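Local coordinates for sialidase domain-containing protein (Dyadobacter fermentans, PDB 5HX0) that is of unknown function but folds as a six-bladed beta-propeller of the sialidase type and may, by its family, bind or act on carbohydrate, at residues V324-G329 / R338-N343; P313-R318 / P369-L374; R378-Y383 / G396-I401; D287-A292 / E305-Q310; V42-D47 / V356-G361. All blocks are in the same frame, centred on the assembly; numbering follows the deposited sequence. Where two conformers were deposited one is given.

Interactions 1, 3 and 4 are antiparallel strand pairs inside single propeller blades. Interactions 2 and 5 join the blade containing 314-358 to the blade closed by the N-terminal strand. Interaction 2 lies nearest the middle of the chain and pairs inner strands by rings, small apolar groups and waters. Interaction 5 joins the outermost strands of the same two blades, is more exposed, and works by a lysine-to-carbonyl hydrogen bond among charged side chains. Interactions 1 and 3 are buried and rest on regular backbone bonding; L325 packs on V379 and V381 between them. Interaction 4 belongs to the blade before that of interaction 1 and is only partly buried. Its F309 reaches Y328 and R340 of interaction 1.

Interaction 1. Residues V324-G329 / R338-N343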
# COMPACT_ATOMS: atom_id res chain seq x y z
N VAL A 324 5.36 -37.22 -2.64
CA VAL A 324 5.34 -35.80 -3.00
C VAL A 324 3.99 -35.47 -3.62
O VAL A 324 3.61 -36.05 -4.65
CB VAL A 324 6.48 -35.45 -3.99
CG1 VAL A 324 6.42 -33.97 -4.37
CG2 VAL A 324 7.83 -35.82 -3.38
N LEU A 325 3.26 -34.54 -2.99
CA LEU A 325 2.01 -34.04 -3.55
C LEU A 325 2.32 -32.93 -4.55
O LEU A 325 2.86 -31.89 -4.17
CB LEU A 325 1.08 -33.51 -2.45
CG LEU A 325 -0.24 -32.93 -2.98
CD1 LEU A 325 -1.10 -34.03 -3.60
CD2 LEU A 325 -0.98 -32.23 -1.84
N LEU A 326 2.01 -33.17 -5.82
CA LEU A 326 2.20 -32.19 -6.90
C LEU A 326 0.83 -31.65 -7.26
O LEU A 326 0.00 -32.38 -7.80
CB LEU A 326 2.85 -32.85 -8.11
CG LEU A 326 3.26 -31.94 -9.27
CD1 LEU A 326 4.44 -31.06 -8.88
CD2 LEU A 326 3.62 -32.80 -10.49
N SER A 327 0.56 -30.38 -6.95
CA SER A 327 -0.73 -29.80 -7.29
C SER A 327 -0.57 -28.77 -8.40
O SER A 327 0.48 -28.14 -8.54
CB SER A 327 -1.40 -29.17 -6.07
OG SER A 327 -0.56 -28.20 -5.49
N TYR A 328 -1.63 -28.60 -9.19
CA TYR A 328 -1.59 -27.69 -10.33
C TYR A 328 -2.98 -27.22 -10.71
O TYR A 328 -3.98 -27.89 -10.44
CB TYR A 328 -0.93 -28.33 -11.55
CG TYR A 328 -1.33 -29.77 -11.79
CD1 TYR A 328 -0.67 -30.80 -11.12
CD2 TYR A 328 -2.32 -30.10 -12.70
CE1 TYR A 328 -1.01 -32.13 -11.33
CE2 TYR A 328 -2.67 -31.45 -12.92
CZ TYR A 328 -2.01 -32.44 -12.23
OH TYR A 328 -2.31 -33.78 -12.41
N GLY A 329 -3.03 -26.06 -11.37
CA GLY A 329 -4.28 -25.60 -11.94
C GLY A 329 -4.59 -26.32 -13.24
O GLY A 329 -3.70 -26.76 -13.97
N ARG A 338 -6.18 -29.79 -9.86
CA ARG A 338 -5.86 -31.21 -9.85
C ARG A 338 -4.52 -31.45 -9.15
O ARG A 338 -3.79 -30.51 -8.82
CB ARG A 338 -5.84 -31.77 -11.29
CG ARG A 338 -7.20 -31.59 -11.99
CD ARG A 338 -7.25 -32.13 -13.40
NE ARG A 338 -8.61 -31.94 -13.92
CZ ARG A 338 -9.20 -32.76 -14.78
NH1 ARG A 338 -8.56 -33.83 -15.25
NH2 ARG A 338 -10.44 -32.51 -15.17
N ALA A 339 -4.19 -32.72 -8.94
CA ALA A 339 -2.94 -33.07 -8.28
C ALA A 339 -2.62 -34.54 -8.55
O ALA A 339 -3.47 -35.31 -9.00
CB ALA A 339 -3.02 -32.82 -6.77
N ARG A 340 -1.37 -34.91 -8.27
CA ARG A 340 -1.00 -36.32 -8.24
C ARG A 340 0.10 -36.51 -7.21
O ARG A 340 0.84 -35.59 -6.90
CB ARG A 340 -0.57 -36.82 -9.64
CG ARG A 340 0.48 -35.99 -10.35
CD ARG A 340 0.64 -36.44 -11.83
NE ARG A 340 -0.49 -36.06 -12.68
CZ ARG A 340 -0.80 -36.65 -13.84
NH1 ARG A 340 -0.05 -37.65 -14.30
NH2 ARG A 340 -1.85 -36.24 -14.53
N ILE A 341 0.19 -37.72 -6.66
CA ILE A 341 1.16 -38.00 -5.61
C ILE A 341 2.29 -38.82 -6.22
O ILE A 341 2.06 -39.94 -6.70
CB ILE A 341 0.52 -38.74 -4.43
CG1 ILE A 341 -0.55 -37.86 -3.77
CG2 ILE A 341 1.60 -39.19 -3.43
CD1 ILE A 341 -1.23 -38.55 -2.58
N LEU A 342 3.49 -38.27 -6.21
CA LEU A 342 4.66 -38.91 -6.80
C LEU A 342 5.42 -39.70 -5.75
O LEU A 342 5.28 -39.45 -4.54
CB LEU A 342 5.57 -37.86 -7.44
CG LEU A 342 4.91 -36.85 -8.39
CD1 LEU A 342 5.97 -35.97 -9.01
CD2 LEU A 342 4.10 -37.59 -9.47
N ASN A 343 6.22 -40.66 -6.20
CA ASN A 343 7.13 -41.32 -5.27
C ASN A 343 8.18 -40.32 -4.78
O ASN A 343 8.28 -39.19 -5.27
CB ASN A 343 7.77 -42.56 -5.91
CG ASN A 343 8.52 -42.26 -7.21
OD1 ASN A 343 9.05 -41.16 -7.41
ND2 ASN A 343 8.59 -43.25 -8.11
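V324-G329 and R338-N343 run antiparallel, their strand axes 4.6 Å apart at an angle of 158°. The pairs V324/L342, L326/R340 and Y328/R338 each exchange two backbone hydrogen bonds. On the face of L325, I341 and A339, L325 CD1 lies 3.9 Å from both A339 CB and I341 CG1. On the other face Y328 dominates. Its CG sits between the backbone N and the carbonyl carbon (chi1 42°), which lays the ring across the neighbouring strand. R338 O lies over the ring centre, and R338 CB is 3.6 Å from Y328 CE2. The phenol oxygen takes a hydrogen bond from R340: NE to Y328 OH is 2.9 Å, with OH in the guanidinium plane. E354 on the next strand completes this polar group, bonding Y328 OH and making salt bridges to R338 and R340. These shared bonds fix the ring and the R340 head together, and F309 of the preceding blade packs on both. The arrangement is the central beta hairpin, strands two and three, of a four-stranded propeller blade.

Interaction 2. Residues P313-R318 / P369-L374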
# COMPACT_ATOMS: atom_id res chain seq x y z
N PRO A 313 0.18 -23.46 -12.69
CA PRO A 313 1.58 -23.79 -12.46
C PRO A 313 1.61 -24.95 -11.46
O PRO A 313 0.54 -25.37 -11.00
CB PRO A 313 2.15 -22.50 -11.86
CG PRO A 313 0.97 -21.95 -11.06
CD PRO A 313 -0.29 -22.36 -11.85
N MSE A 314 2.79 -25.45 -11.12
CA MSE A 314 2.93 -26.61 -10.26
C MSE A 314 3.48 -26.22 -8.89
O MSE A 314 4.24 -25.25 -8.79
CB MSE A 314 3.86 -27.66 -10.91
CG MSE A 314 3.12 -28.78 -11.70
SE MSE A 314 2.21 -28.09 -13.26
CE MSE A 314 3.66 -27.25 -14.26
N HIS A 315 3.08 -26.97 -7.85
CA HIS A 315 3.61 -26.83 -6.50
C HIS A 315 3.87 -28.23 -5.94
O HIS A 315 3.03 -29.12 -6.12
CB HIS A 315 2.63 -26.08 -5.55
CG HIS A 315 3.15 -25.98 -4.15
ND1 HIS A 315 2.79 -26.87 -3.16
CD2 HIS A 315 4.07 -25.15 -3.60
CE1 HIS A 315 3.44 -26.57 -2.04
NE2 HIS A 315 4.24 -25.55 -2.29
N ALA A 316 5.00 -28.43 -5.27
CA ALA A 316 5.34 -29.74 -4.71
C ALA A 316 5.49 -29.64 -3.20
O ALA A 316 6.17 -28.74 -2.70
CB ALA A 316 6.63 -30.30 -5.31
N LEU A 317 4.87 -30.59 -2.49
CA LEU A 317 4.93 -30.69 -1.04
C LEU A 317 5.36 -32.09 -0.64
O LEU A 317 4.76 -33.07 -1.08
CB LEU A 317 3.55 -30.39 -0.43
CG LEU A 317 3.42 -30.66 1.08
CD1 LEU A 317 4.24 -29.64 1.85
CD2 LEU A 317 1.95 -30.61 1.52
N ARG A 318 6.39 -32.20 0.21
CA ARG A 318 6.80 -33.50 0.72
C ARG A 318 5.80 -33.93 1.79
O ARG A 318 5.59 -33.19 2.76
CB ARG A 318 8.22 -33.43 1.30
CG ARG A 318 8.74 -34.79 1.77
CD ARG A 318 10.12 -34.66 2.45
NE ARG A 318 11.15 -34.35 1.45
CZ ARG A 318 12.46 -34.41 1.68
NH1 ARG A 318 12.91 -34.77 2.88
NH2 ARG A 318 13.32 -34.12 0.70
N PRO A 369 -2.44 -23.43 -7.29
CA PRO A 369 -2.55 -24.08 -5.98
C PRO A 369 -1.22 -24.11 -5.23
O PRO A 369 -0.13 -24.08 -5.80
CB PRO A 369 -3.05 -25.49 -6.30
CG PRO A 369 -2.51 -25.75 -7.69
CD PRO A 369 -2.59 -24.40 -8.39
N TRP A 370 -1.35 -24.21 -3.91
CA TRP A 370 -0.21 -24.25 -3.00
C TRP A 370 -0.66 -25.03 -1.77
O TRP A 370 -1.64 -24.65 -1.13
CB TRP A 370 0.22 -22.82 -2.63
CG TRP A 370 1.61 -22.71 -2.05
CD1 TRP A 370 2.05 -23.21 -0.86
CD2 TRP A 370 2.73 -22.05 -2.65
NE1 TRP A 370 3.40 -22.89 -0.67
CE2 TRP A 370 3.82 -22.17 -1.76
CE3 TRP A 370 2.90 -21.33 -3.84
CZ2 TRP A 370 5.08 -21.60 -2.04
CZ3 TRP A 370 4.13 -20.78 -4.11
CH2 TRP A 370 5.21 -20.91 -3.22
N ALA A 371 0.05 -26.11 -1.45
CA ALA A 371 -0.40 -27.01 -0.39
C ALA A 371 0.44 -26.84 0.87
O ALA A 371 1.61 -26.45 0.82
CB ALA A 371 -0.34 -28.47 -0.84
N VAL A 372 -0.17 -27.15 2.01
CA VAL A 372 0.51 -27.13 3.30
C VAL A 372 0.01 -28.30 4.13
O VAL A 372 -1.17 -28.66 4.07
CB VAL A 372 0.30 -25.77 4.02
CG1 VAL A 372 -1.17 -25.55 4.28
CG2 VAL A 372 1.10 -25.75 5.33
N GLN A 373 0.90 -28.90 4.90
CA GLN A 373 0.53 -30.01 5.78
C GLN A 373 -0.19 -29.44 6.99
O GLN A 373 0.35 -28.58 7.69
CB GLN A 373 1.77 -30.79 6.20
CG GLN A 373 1.47 -32.17 6.79
CD GLN A 373 1.16 -33.19 5.72
OE1 GLN A 373 1.81 -33.22 4.67
NE2 GLN A 373 0.14 -34.01 5.96
N LEU A 374 -1.41 -29.91 7.24
CA LEU A 374 -2.14 -29.48 8.43
C LEU A 374 -1.74 -30.29 9.66
O LEU A 374 -1.48 -29.73 10.74
CB LEU A 374 -3.65 -29.60 8.19
CG LEU A 374 -4.20 -28.65 7.13
CD1 LEU A 374 -5.73 -28.82 6.97
CD2 LEU A 374 -3.84 -27.21 7.47
O HOH W 1 0.91 -24.55 -8.39
O HOH W 2 4.33 -32.79 5.01
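H315 and W370 meet between the innermost strands of two neighbouring propeller blades. The strands 314-318 and 369-374 run nearly parallel, 7° apart, but with axes 6.6 Å apart they do not pair as one sheet. Side chains and water bridge the gap. H315 CG is anti to the backbone N (chi1 178°), which carries the imidazole over W370. The two rings meet obliquely, with planes at 32° and 3.8 Å between the imidazole and five-membered ring centroids. H315 CD2 stands over the indole, 3.5 Å from W370 CD2. W370 CA in turn makes a CH-pi contact over the imidazole face. Farther along, L317 CD2 rests on A371 CB at 3.9 Å. One water donates to P369 O and, weakly, to P313 O. R209 also reaches into this junction and bonds P369 O. At the other end Q373 holds D375 O through NE2, while its OE1 faces a second water. That water donates to both partners: it lies 2.6 Å from R318 O and 2.6 Å from Q373 OE1.

Interaction 3. Residues R378-Y383 / G396-I401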
# COMPACT_ATOMS: atom_id res chain seq x y z
N ARG A 378 -3.56 -34.87 7.18
CA ARG A 378 -4.35 -33.96 6.37
C ARG A 378 -3.49 -32.86 5.76
O ARG A 378 -2.56 -32.35 6.39
CB ARG A 378 -5.48 -33.34 7.20
CG ARG A 378 -6.58 -34.36 7.46
CD ARG A 378 -7.74 -33.74 8.14
NE ARG A 378 -8.86 -34.67 8.24
CZ ARG A 378 -10.11 -34.30 8.51
NH1 ARG A 378 -10.38 -33.01 8.71
NH2 ARG A 378 -11.08 -35.20 8.57
N VAL A 379 -3.85 -32.51 4.52
CA VAL A 379 -3.19 -31.47 3.73
C VAL A 379 -4.25 -30.47 3.28
O VAL A 379 -5.33 -30.87 2.83
CB VAL A 379 -2.48 -32.07 2.50
CG1 VAL A 379 -2.01 -30.98 1.56
CG2 VAL A 379 -1.31 -32.96 2.92
N LEU A 380 -3.92 -29.19 3.34
CA LEU A 380 -4.74 -28.15 2.71
C LEU A 380 -4.12 -27.79 1.37
O LEU A 380 -2.95 -27.39 1.31
CB LEU A 380 -4.83 -26.90 3.60
CG LEU A 380 -5.41 -25.67 2.92
CD1 LEU A 380 -6.89 -25.89 2.63
CD2 LEU A 380 -5.19 -24.43 3.78
N VAL A 381 -4.87 -27.97 0.30
CA VAL A 381 -4.46 -27.47 -1.01
C VAL A 381 -5.20 -26.15 -1.20
O VAL A 381 -6.40 -26.14 -1.47
CB VAL A 381 -4.78 -28.45 -2.14
CG1 VAL A 381 -4.26 -27.88 -3.48
CG2 VAL A 381 -4.18 -29.83 -1.84
N SER A 382 -4.50 -25.03 -1.02
CA SER A 382 -5.12 -23.75 -1.32
C SER A 382 -4.93 -23.39 -2.79
O SER A 382 -4.07 -23.94 -3.49
CB SER A 382 -4.51 -22.64 -0.44
OG SER A 382 -3.21 -22.28 -0.91
N TYR A 383 -5.75 -22.46 -3.27
CA TYR A 383 -5.72 -21.99 -4.65
C TYR A 383 -6.60 -20.75 -4.70
O TYR A 383 -7.27 -20.42 -3.72
CB TYR A 383 -6.18 -23.06 -5.66
CG TYR A 383 -7.37 -23.86 -5.20
CD1 TYR A 383 -8.68 -23.40 -5.40
CD2 TYR A 383 -7.20 -25.08 -4.54
CE1 TYR A 383 -9.78 -24.14 -4.96
CE2 TYR A 383 -8.30 -25.83 -4.11
CZ TYR A 383 -9.57 -25.34 -4.31
OH TYR A 383 -10.65 -26.08 -3.88
N GLY A 396 -9.86 -23.53 -0.88
CA GLY A 396 -8.99 -24.66 -0.64
C GLY A 396 -9.78 -25.94 -0.61
O GLY A 396 -11.01 -25.95 -0.48
N SER A 397 -9.05 -27.04 -0.74
CA SER A 397 -9.59 -28.38 -0.59
C SER A 397 -8.77 -29.05 0.51
O SER A 397 -7.54 -29.05 0.44
CB SER A 397 -9.48 -29.17 -1.89
OG SER A 397 -10.27 -28.61 -2.92
N ILE A 398 -9.44 -29.61 1.50
CA ILE A 398 -8.76 -30.35 2.56
C ILE A 398 -8.76 -31.84 2.19
O ILE A 398 -9.81 -32.43 1.97
CB ILE A 398 -9.42 -30.11 3.92
CG1 ILE A 398 -9.31 -28.62 4.28
CG2 ILE A 398 -8.74 -30.95 4.98
CD1 ILE A 398 -9.99 -28.25 5.59
N LEU A 399 -7.56 -32.42 2.12
CA LEU A 399 -7.37 -33.82 1.75
C LEU A 399 -6.93 -34.64 2.96
O LEU A 399 -6.15 -34.17 3.79
CB LEU A 399 -6.29 -33.96 0.67
CG LEU A 399 -6.52 -33.16 -0.61
CD1 LEU A 399 -5.49 -33.57 -1.65
CD2 LEU A 399 -7.94 -33.41 -1.07
N GLU A 400 -7.43 -35.88 3.03
CA GLU A 400 -6.91 -36.87 3.97
C GLU A 400 -5.99 -37.80 3.18
O GLU A 400 -6.42 -38.42 2.21
CB GLU A 400 -8.05 -37.65 4.63
CG GLU A 400 -7.59 -38.57 5.76
CD GLU A 400 -8.65 -39.59 6.15
OE1 GLU A 400 -9.00 -40.45 5.31
OE2 GLU A 400 -9.14 -39.51 7.30
N ILE A 401 -4.72 -37.84 3.57
CA ILE A 401 -3.72 -38.68 2.90
C ILE A 401 -3.14 -39.58 3.98
O ILE A 401 -2.30 -39.13 4.77
CB ILE A 401 -2.61 -37.88 2.21
CG1 ILE A 401 -3.18 -36.74 1.37
CG2 ILE A 401 -1.71 -38.83 1.37
CD1 ILE A 401 -4.10 -37.19 0.28
O HOH W 3 -8.29 -37.32 8.75
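R378-Y383 and G396-I401 form an antiparallel pair at 164°, with two backbone hydrogen bonds in each of the pairs V379/L399 and V381/S397. Apolar branches pack on both faces. V381 CG2 meets L399 CD1 at 4.0 Å on one, and L380 CD1 meets I398 CG1 at 4.0 Å on the other. A chi1 of 41° turns the Y383 ring back over the partner strand. G396 N lies over one face of the ring, offset toward its rim. The phenol donates to serine: Y383 OH to S397 OG is 2.7 Å, with OG at the ring edge and in its plane. The chain of bonds runs on, from S397 OG to D47 and from R358 to Y383 OH, so each hydroxyl has two partners. At the far end a water bridges R378 and E400, 2.8 Å from both R378 NE and E400 OE2. R43 salt-bridges the same carboxylate. This is the central hairpin of the last propeller blade, which the N-terminal strand 42-51 completes from outside, a "velcro" closure.

Interaction 4. Residues D287-A292 / E305-Q310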
# COMPACT_ATOMS: atom_id res chain seq x y z
N ASP A 287 0.25 -26.30 -23.13
CA ASP A 287 0.09 -26.36 -21.67
C ASP A 287 0.67 -27.64 -21.07
O ASP A 287 0.25 -28.08 -19.98
CB ASP A 287 -1.38 -26.20 -21.26
CG ASP A 287 -1.53 -25.82 -19.77
OD1 ASP A 287 -0.60 -25.20 -19.22
OD2 ASP A 287 -2.56 -26.14 -19.15
N GLN A 288 1.63 -28.26 -21.74
CA GLN A 288 2.26 -29.45 -21.19
C GLN A 288 3.10 -29.09 -19.97
O GLN A 288 3.96 -28.21 -20.04
CB GLN A 288 3.13 -30.12 -22.25
CG GLN A 288 3.83 -31.36 -21.78
CD GLN A 288 2.91 -32.56 -21.69
OE1 GLN A 288 3.19 -33.50 -20.96
NE2 GLN A 288 1.81 -32.53 -22.45
N ALA A 289 2.85 -29.77 -18.85
CA ALA A 289 3.64 -29.55 -17.65
C ALA A 289 4.96 -30.32 -17.77
O ALA A 289 4.95 -31.51 -18.13
CB ALA A 289 2.86 -30.01 -16.42
N CYS A 290 6.07 -29.66 -17.50
CA CYS A 290 7.37 -30.29 -17.74
C CYS A 290 8.19 -30.40 -16.45
O CYS A 290 7.86 -29.81 -15.42
CB CYS A 290 8.17 -29.52 -18.80
SG CYS A 290 7.41 -29.67 -20.45
N ILE A 291 9.28 -31.16 -16.54
CA ILE A 291 10.14 -31.39 -15.39
C ILE A 291 11.59 -31.34 -15.87
O ILE A 291 11.90 -31.74 -17.00
CB ILE A 291 9.81 -32.74 -14.71
CG1 ILE A 291 10.56 -32.91 -13.39
CG2 ILE A 291 10.08 -33.92 -15.67
CD1 ILE A 291 10.14 -34.14 -12.57
N ALA A 292 12.47 -30.80 -15.03
CA ALA A 292 13.90 -30.88 -15.27
C ALA A 292 14.58 -31.29 -13.97
O ALA A 292 14.14 -30.92 -12.88
CB ALA A 292 14.46 -29.53 -15.78
N GLU A 305 11.86 -32.65 -19.71
CA GLU A 305 10.94 -33.67 -20.24
C GLU A 305 9.50 -33.24 -20.06
O GLU A 305 9.15 -32.61 -19.06
CB GLU A 305 11.07 -35.03 -19.52
CG GLU A 305 12.42 -35.68 -19.48
CD GLU A 305 12.39 -36.94 -18.61
OE1 GLU A 305 11.34 -37.62 -18.58
OE2 GLU A 305 13.41 -37.24 -17.94
N LYS A 306 8.63 -33.67 -20.98
CA LYS A 306 7.20 -33.59 -20.72
C LYS A 306 6.80 -34.61 -19.65
O LYS A 306 7.20 -35.78 -19.72
CB LYS A 306 6.39 -33.85 -22.00
CG LYS A 306 6.68 -32.91 -23.14
CD LYS A 306 5.89 -33.31 -24.35
CE LYS A 306 6.75 -33.24 -25.59
NZ LYS A 306 6.01 -33.67 -26.79
N MSE A 307 6.00 -34.18 -18.69
CA MSE A 307 5.51 -35.13 -17.69
C MSE A 307 4.35 -35.97 -18.20
O MSE A 307 4.06 -37.03 -17.63
CB MSE A 307 5.12 -34.39 -16.41
CG MSE A 307 6.36 -33.99 -15.63
SE MSE A 307 5.96 -33.54 -13.78
CE MSE A 307 5.19 -31.83 -14.19
N GLY A 308 3.71 -35.53 -19.28
CA GLY A 308 2.63 -36.28 -19.89
C GLY A 308 1.23 -35.80 -19.56
O GLY A 308 0.28 -36.54 -19.78
N PHE A 309 1.08 -34.59 -19.02
CA PHE A 309 -0.25 -34.06 -18.73
C PHE A 309 -0.24 -32.54 -18.86
O PHE A 309 0.83 -31.92 -18.90
CB PHE A 309 -0.73 -34.48 -17.34
CG PHE A 309 0.12 -33.94 -16.20
CD1 PHE A 309 1.19 -34.67 -15.71
CD2 PHE A 309 -0.20 -32.73 -15.59
CE1 PHE A 309 1.96 -34.18 -14.64
CE2 PHE A 309 0.55 -32.23 -14.51
CZ PHE A 309 1.63 -32.95 -14.04
N GLN A 310 -1.44 -31.97 -18.95
CA GLN A 310 -1.64 -30.52 -18.97
C GLN A 310 -1.93 -30.00 -17.57
O GLN A 310 -2.69 -30.61 -16.81
CB GLN A 310 -2.81 -30.13 -19.88
CG GLN A 310 -2.66 -30.44 -21.35
CD GLN A 310 -3.89 -30.00 -22.14
OE1 GLN A 310 -5.00 -30.46 -21.90
NE2 GLN A 310 -3.69 -29.07 -23.08
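F309, with chi1 at 63°, folds its ring back to A289. M307, a selenomethionine, bends at its last torsion (chi3 -75°) and brings CE to the same alanine. The contact is the outer hairpin of a propeller blade, interrupted by a beta bulge. The turn joining its strands carries an Asp-box-like sequence, as in BNR repeats. A289 CB is 3.7 Å from M307 CE and 3.7 Å from F309 CE2, in an off-centre CH-pi contact with the phenyl ring. I291 crosses M307 at about a right angle, with CG2 3.7 Å from M307 CG. The backbones pair regularly at first, I291 and E305 exchanging two hydrogen bonds. At A289 the register shifts by two. A289 O accepts from M307 N at 2.9 Å, while A289 N donates to F309 O at 3.0 Å, so M307, G308 and F309 stand opposite A289 alone, and the chain bulges there. In the conformer given, Q288 OE1 accepts a bent hydrogen bond from G308 N at 2.7 Å, and Q288 CG packs on K306. Beyond the hairpin F309 also packs on L326 of strand 324-330. D287 bonds H312 and H332 through its carboxylate, and Q310 reaches G286 O. At this end of the pair Q310 CA-H points at a carbonyl, with Q310 CA 3.2 Å from D287 O.

Interaction 5. Residues V42-D47 / V356-G361; sequences VRKVED and VLRTDG
K44 reaches across to the backbone of L357, while D47 and R358 slide past each other in opposite directions. The contact joins the outermost strands of two adjacent propeller blades, 42-51 and 354-358. Each strand carries a classic beta bulge here, V45-E46 facing I398 and L357-R358 facing I337. K44 leaves its strand extended and bends at chi3 (82°). This puts the ammonium in the carbonyl plane of L357, with K44 NZ 2.8 Å from L357 O. The same nitrogen makes a salt bridge to its own strand, K44 NZ to D47 OD2 at 2.8 Å on the syn lone pair. S397 holds D47 OD1. The D47 carboxylate and R358 guanidinium are 25° from parallel. D47 OD2 lies 4.1 Å from R358 NE, well out of the guanidinium plane. No N-H points at it, so the polar part is probably charge attraction alone, beside contact with R358 CD. R358, bent twice, grips D360 side-on instead: NE is 2.8 Å from D360 OD1, and NH2 is 3.0 Å from D360 OD2.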
# COMPACT_ATOMS: atom_id res chain seq x y z
N VAL A 42 -6.16 -41.59 -0.48
CA VAL A 42 -6.48 -40.19 -0.77
C VAL A 42 -7.99 -40.00 -0.73
O VAL A 42 -8.73 -40.79 -1.33
CB VAL A 42 -5.93 -39.75 -2.14
CG1 VAL A 42 -6.27 -38.30 -2.38
CG2 VAL A 42 -4.44 -39.97 -2.17
N ARG A 43 -8.43 -38.94 -0.06
CA ARG A 43 -9.84 -38.62 0.08
C ARG A 43 -9.97 -37.11 0.31
O ARG A 43 -9.23 -36.55 1.12
CB ARG A 43 -10.45 -39.42 1.24
CG ARG A 43 -11.84 -39.03 1.66
CD ARG A 43 -12.33 -39.95 2.79
NE ARG A 43 -11.70 -39.64 4.07
CZ ARG A 43 -12.22 -38.83 4.98
NH1 ARG A 43 -13.38 -38.23 4.73
NH2 ARG A 43 -11.59 -38.59 6.12
N LYS A 44 -10.90 -36.47 -0.38
CA LYS A 44 -11.17 -35.07 -0.12
C LYS A 44 -12.11 -34.96 1.07
O LYS A 44 -13.20 -35.54 1.07
CB LYS A 44 -11.78 -34.37 -1.33
CG LYS A 44 -12.16 -32.92 -1.02
CD LYS A 44 -12.22 -32.05 -2.27
CE LYS A 44 -13.53 -32.21 -2.95
NZ LYS A 44 -13.79 -31.15 -3.96
N VAL A 45 -11.69 -34.24 2.10
CA VAL A 45 -12.54 -34.05 3.26
C VAL A 45 -13.64 -33.04 2.96
O VAL A 45 -14.83 -33.30 3.15
CB VAL A 45 -11.69 -33.62 4.47
CG1 VAL A 45 -12.57 -33.35 5.71
CG2 VAL A 45 -10.66 -34.68 4.76
N GLU A 46 -13.25 -31.87 2.45
CA GLU A 46 -14.21 -30.82 2.13
C GLU A 46 -13.48 -29.72 1.37
O GLU A 46 -12.25 -29.67 1.34
CB GLU A 46 -14.84 -30.25 3.39
CG GLU A 46 -13.83 -29.69 4.37
CD GLU A 46 -14.48 -29.12 5.62
OE1 GLU A 46 -15.65 -28.67 5.55
OE2 GLU A 46 -13.83 -29.14 6.69
N ASP A 47 -14.25 -28.86 0.74
CA ASP A 47 -13.73 -27.62 0.19
C ASP A 47 -14.03 -26.48 1.15
O ASP A 47 -15.03 -26.52 1.87
CB ASP A 47 -14.37 -27.34 -1.16
CG ASP A 47 -14.01 -28.38 -2.17
OD1 ASP A 47 -12.85 -28.85 -2.14
OD2 ASP A 47 -14.88 -28.76 -2.96
N VAL A 356 -8.67 -35.28 -8.91
CA VAL A 356 -9.39 -34.11 -9.41
C VAL A 356 -10.05 -33.42 -8.23
O VAL A 356 -10.98 -33.97 -7.62
CB VAL A 356 -10.40 -34.48 -10.51
CG1 VAL A 356 -11.07 -33.22 -11.05
CG2 VAL A 356 -9.69 -35.22 -11.66
N LEU A 357 -9.59 -32.21 -7.88
CA LEU A 357 -10.12 -31.55 -6.69
C LEU A 357 -11.31 -30.63 -6.99
O LEU A 357 -12.23 -30.52 -6.16
CB LEU A 357 -9.02 -30.74 -5.99
CG LEU A 357 -7.81 -31.54 -5.50
CD1 LEU A 357 -6.76 -30.61 -4.91
CD2 LEU A 357 -8.23 -32.60 -4.47
N ARG A 358 -11.32 -29.95 -8.13
CA ARG A 358 -12.39 -29.01 -8.47
C ARG A 358 -12.65 -29.11 -9.96
O ARG A 358 -11.71 -29.19 -10.75
CB ARG A 358 -12.05 -27.54 -8.13
CG ARG A 358 -11.78 -27.23 -6.66
CD ARG A 358 -13.05 -27.31 -5.82
NE ARG A 358 -14.03 -26.26 -6.07
CZ ARG A 358 -14.22 -25.21 -5.26
NH1 ARG A 358 -13.47 -25.06 -4.17
NH2 ARG A 358 -15.15 -24.32 -5.54
N THR A 359 -13.93 -29.08 -10.34
CA THR A 359 -14.34 -29.04 -11.74
C THR A 359 -15.33 -27.91 -12.01
O THR A 359 -15.83 -27.81 -13.14
CB THR A 359 -15.00 -30.37 -12.16
OG1 THR A 359 -16.12 -30.63 -11.31
CG2 THR A 359 -14.02 -31.54 -12.04
N ASP A 360 -15.62 -27.07 -11.02
CA ASP A 360 -16.73 -26.11 -11.08
C ASP A 360 -16.28 -24.69 -11.38
O ASP A 360 -17.01 -23.73 -11.08
CB ASP A 360 -17.52 -26.14 -9.77
CG ASP A 360 -16.64 -25.88 -8.53
OD1 ASP A 360 -15.48 -26.34 -8.49
OD2 ASP A 360 -17.13 -25.22 -7.59
N GLY A 361 -15.09 -24.50 -11.96
CA GLY A 361 -14.61 -23.14 -12.20
C GLY A 361 -15.43 -22.44 -13.28
O GLY A 361 -15.92 -23.05 -14.22